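Local atomic coordinates of uncharacterized HDOD domain protein (PDB entry 3HC1), a protein that is of unknown function but binds two iron ions in an HD-type site and is probably a metal-dependent phosphohydrolase of the HDOD family. Residues Y240-L243 / F248-H251; S256-L261 / L283-L288. All blocks are in the same frame, centred on the assembly; numbering follows the deposited sequence.

In the fold
The two contacts follow one another along the chain: contact 1 joins the end of helix 229-243 to the loop behind it, and contact 2 packs the next helix, 257-263, against helix 281-302. Their centres lie about 14 Å apart. Contact 1 is mostly a surface contact, yet it contains the buried E249 and is rich in polar atoms, with two irons and a bridging water. Contact 2 is smaller, buried and almost wholly apolar. Helix 229-243 ties them together, since Y240 packs on both L261 and L288 of contact 2, with Y240 CD2 3.5 Å from L261 CD1, while L260 touches L243 and H251 of contact 1.

Contact 1 (Y240-L243 / F248-H251); sequences YCTL and FEGH. With FE (Fe (III) ion), chain C; FE (Fe (III) ion), chain B.
L243 and H251 meet methyl to ring where the loop after helix 229-243 folds back on that helix; the same loop carries E249 to the di-iron site of the HD domain. L243 CD2 sits over the centre of one imidazole face, 3.9 Å from the centroid of the H251 ring and 13° off its normal, a CH-pi contact. With CG anti to the backbone N (chi1 -163°), H251 brings its ring across to helix 229-243, where NE2 is hydrogen-bonded to E239. T242 faces the same loop with its two branches doing different work. Its methyl CG2 rests against the backbone, 3.5 Å from G250 O. Its hydroxyl donates to D238 O, and so to the main chain of an iron ligand, while accepting from a water that also bonds F248 N and E249 OE1. Through this water T242 lies in the second shell of the site and probably helps to position the carboxylate. E249 spans both irons, OE1 binding the chain C ion with H122, H152, D153 and D238, and OE2 the chain B ion with D153, H193, H217 and H218. Its CG lies 3.4 Å above the plane of the F248 ring, toward the rim, and that ring packs edge-to-face with H122. A second water joins the two metals, its oxygen 2.0 Å from the chain C iron and 1.9 Å from the chain B iron.

Contact 2 (S256-L261 / L283-L288); sequences SVRTLL and LIVAEL
The guanidinium of R258 lays neither face nor edge on V285; the aliphatic part of the side chain makes the contact, CG standing 4.4 Å from V285 CG1. Beyond it the flat group is held within its own helix, NH1 forming a salt bridge with E262. The carboxylate of E287, the other flat group, belongs to a different side of helix 281-302 and pairs with R136 of helix 116-136. What remains between 256-261 and 283-288 is apolar and small. V285 straddles L261: both methyls meet L261 CB, CG2 at 4.0 Å, and CG1 reaches on to L261 CD1, also at 4.0 Å, while CG2 nears the L261 carbonyl carbon. This two-pronged fit follows from the V285 torsion (chi1 172°), which puts CG1 anti to the backbone N and leaves CG2 beside it, so that the pair of methyls spreads over the leucine. The backbones come nearest at these two residues, 6.9 Å between L261 CA and V285 CA. S256 caps the start of the shorter helix, its OG accepting from T259 N at 3.2 Å with an N-H...O angle of 160°; T259 OG1 adds a weak bond to the same oxygen. The arrangement is plain helix-to-helix packing of the all-helical HD-domain fold, joining helices 257-263 and 281-302, both of which pack on helix 229-243, the one that supplies the iron ligand D238.

Contact 1 (Y240-L243 / F248-H251)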
# COMPACT_ATOMS: atom_id res chain seq x y z
N TYR A 240 6.33 -10.19 2.64
CA TYR A 240 5.44 -11.23 3.12
C TYR A 240 4.42 -11.60 2.04
O TYR A 240 4.30 -12.78 1.68
CB TYR A 240 4.70 -10.82 4.40
CG TYR A 240 3.79 -11.91 4.87
CD1 TYR A 240 2.49 -12.02 4.38
CD2 TYR A 240 4.23 -12.87 5.76
CE1 TYR A 240 1.69 -13.05 4.77
CE2 TYR A 240 3.44 -13.90 6.14
CZ TYR A 240 2.18 -13.99 5.68
OH TYR A 240 1.42 -15.06 6.08
N CYS A 241 3.70 -10.60 1.52
CA CYS A 241 2.72 -10.79 0.47
C CYS A 241 3.32 -11.43 -0.77
O CYS A 241 2.73 -12.34 -1.32
CB CYS A 241 2.04 -9.50 0.13
SG CYS A 241 0.84 -9.02 1.43
N THR A 242 4.52 -11.00 -1.17
CA THR A 242 5.19 -11.52 -2.36
C THR A 242 5.52 -12.98 -2.15
O THR A 242 5.38 -13.78 -3.07
CB THR A 242 6.44 -10.70 -2.69
OG1 THR A 242 6.02 -9.35 -2.87
CG2 THR A 242 7.14 -11.19 -3.99
N LEU A 243 5.96 -13.32 -0.95
CA LEU A 243 6.29 -14.72 -0.59
C LEU A 243 5.09 -15.61 -0.25
O LEU A 243 5.24 -16.80 -0.25
CB LEU A 243 7.32 -14.78 0.55
CG LEU A 243 8.76 -14.38 0.17
CD1 LEU A 243 9.62 -14.16 1.46
CD2 LEU A 243 9.43 -15.33 -0.81
N PHE A 248 3.32 -10.00 -7.13
CA PHE A 248 3.69 -10.21 -8.54
C PHE A 248 5.11 -9.81 -8.83
O PHE A 248 5.56 -10.01 -9.94
CB PHE A 248 2.75 -9.39 -9.47
CG PHE A 248 2.87 -7.89 -9.28
CD1 PHE A 248 2.22 -7.27 -8.25
CD2 PHE A 248 3.71 -7.12 -10.11
CE1 PHE A 248 2.36 -5.86 -8.02
CE2 PHE A 248 3.86 -5.75 -9.91
CZ PHE A 248 3.19 -5.11 -8.86
N GLU A 249 5.79 -9.12 -7.90
CA GLU A 249 7.02 -8.46 -8.25
C GLU A 249 8.20 -9.41 -8.26
O GLU A 249 9.26 -9.05 -8.72
CB GLU A 249 7.29 -7.28 -7.29
CG GLU A 249 6.27 -6.15 -7.45
CD GLU A 249 6.24 -5.30 -6.23
OE1 GLU A 249 5.70 -5.76 -5.23
OE2 GLU A 249 6.82 -4.21 -6.26
N GLY A 250 8.03 -10.62 -7.74
CA GLY A 250 9.08 -11.65 -7.79
C GLY A 250 10.05 -11.57 -6.63
O GLY A 250 10.04 -10.62 -5.85
N HIS A 251 10.88 -12.61 -6.48
CA HIS A 251 11.75 -12.71 -5.29
C HIS A 251 12.79 -13.74 -5.59
O HIS A 251 12.51 -14.73 -6.23
CB HIS A 251 10.94 -13.16 -4.06
CG HIS A 251 11.63 -12.93 -2.75
ND1 HIS A 251 12.70 -13.69 -2.32
CD2 HIS A 251 11.35 -12.06 -1.74
CE1 HIS A 251 13.09 -13.26 -1.14
NE2 HIS A 251 12.30 -12.27 -0.76
FE FE C . 4.91 -4.40 -3.63
FE FE B . 7.32 -2.50 -4.89
O HOH W 1 4.75 -8.33 -5.37
O HOH W 2 6.71 -3.57 -3.45

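Contact 2 (S256-L261 / L283-L288)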
# COMPACT_ATOMS: atom_id res chain seq x y z
N SER A 256 14.20 -20.97 3.43
CA SER A 256 13.05 -21.06 4.31
C SER A 256 12.38 -19.69 4.53
O SER A 256 12.96 -18.83 5.19
CB SER A 256 13.50 -21.58 5.68
OG SER A 256 12.52 -21.27 6.67
N VAL A 257 11.14 -19.57 4.06
CA VAL A 257 10.33 -18.35 4.13
C VAL A 257 10.04 -17.94 5.57
O VAL A 257 10.17 -16.76 5.91
CB VAL A 257 9.01 -18.50 3.35
CG1 VAL A 257 8.05 -17.31 3.60
CG2 VAL A 257 9.32 -18.66 1.82
N ARG A 258 9.64 -18.90 6.40
CA ARG A 258 9.32 -18.58 7.77
C ARG A 258 10.54 -17.96 8.44
O ARG A 258 10.45 -16.91 9.07
CB ARG A 258 8.85 -19.82 8.55
CG ARG A 258 8.30 -19.50 9.93
CD ARG A 258 8.03 -20.69 10.80
NE ARG A 258 9.00 -21.79 10.65
CZ ARG A 258 10.18 -21.87 11.26
NH1 ARG A 258 10.58 -20.93 12.12
NH2 ARG A 258 10.97 -22.91 11.01
N THR A 259 11.69 -18.60 8.29
CA THR A 259 12.93 -18.09 8.86
C THR A 259 13.28 -16.71 8.35
O THR A 259 13.63 -15.83 9.13
CB THR A 259 14.09 -19.07 8.63
OG1 THR A 259 13.86 -20.20 9.46
CG2 THR A 259 15.43 -18.46 8.98
N LEU A 260 13.20 -16.50 7.03
CA LEU A 260 13.39 -15.16 6.47
C LEU A 260 12.48 -14.14 7.17
O LEU A 260 12.94 -13.10 7.67
CB LEU A 260 13.12 -15.18 4.98
CG LEU A 260 13.33 -13.89 4.19
CD1 LEU A 260 13.65 -14.26 2.70
CD2 LEU A 260 12.09 -12.94 4.31
N LEU A 261 11.20 -14.44 7.23
CA LEU A 261 10.24 -13.49 7.77
C LEU A 261 10.53 -13.23 9.25
O LEU A 261 10.48 -12.08 9.74
CB LEU A 261 8.82 -14.00 7.58
CG LEU A 261 8.31 -14.18 6.15
CD1 LEU A 261 6.98 -14.93 6.22
CD2 LEU A 261 8.21 -12.88 5.40
N LEU A 283 5.47 -15.00 16.86
CA LEU A 283 4.00 -15.18 16.96
C LEU A 283 3.24 -14.35 15.92
O LEU A 283 2.21 -14.80 15.42
CB LEU A 283 3.52 -14.83 18.36
CG LEU A 283 4.15 -15.72 19.44
CD1 LEU A 283 3.76 -15.22 20.86
CD2 LEU A 283 3.81 -17.21 19.25
N ILE A 284 3.75 -13.17 15.59
CA ILE A 284 3.14 -12.36 14.53
C ILE A 284 3.24 -13.06 13.16
O ILE A 284 2.26 -13.13 12.45
CB ILE A 284 3.74 -10.93 14.39
CG1 ILE A 284 3.61 -10.14 15.71
CG2 ILE A 284 3.05 -10.14 13.21
CD1 ILE A 284 4.40 -8.85 15.74
N VAL A 285 4.42 -13.56 12.80
CA VAL A 285 4.55 -14.29 11.55
C VAL A 285 3.61 -15.50 11.55
O VAL A 285 2.90 -15.75 10.58
CB VAL A 285 5.99 -14.75 11.27
CG1 VAL A 285 6.01 -15.71 10.02
CG2 VAL A 285 6.86 -13.56 11.03
N ALA A 286 3.58 -16.23 12.68
CA ALA A 286 2.69 -17.37 12.80
C ALA A 286 1.24 -17.02 12.60
O ALA A 286 0.51 -17.77 11.85
CB ALA A 286 2.89 -18.10 14.12
N GLU A 287 0.82 -15.91 13.20
CA GLU A 287 -0.56 -15.41 13.03
C GLU A 287 -0.90 -15.08 11.58
O GLU A 287 -1.99 -15.42 11.07
CB GLU A 287 -0.81 -14.18 13.92
CG GLU A 287 -2.23 -13.68 13.81
CD GLU A 287 -2.47 -12.36 14.52
OE1 GLU A 287 -1.58 -11.87 15.25
OE2 GLU A 287 -3.59 -11.85 14.37
N LEU A 288 0.00 -14.34 10.94
CA LEU A 288 -0.18 -14.00 9.51
C LEU A 288 -0.37 -15.27 8.67
O LEU A 288 -1.33 -15.40 7.89
CB LEU A 288 0.99 -13.16 9.00
CG LEU A 288 1.01 -11.72 9.59
CD1 LEU A 288 2.30 -11.04 9.17
CD2 LEU A 288 -0.24 -10.88 9.22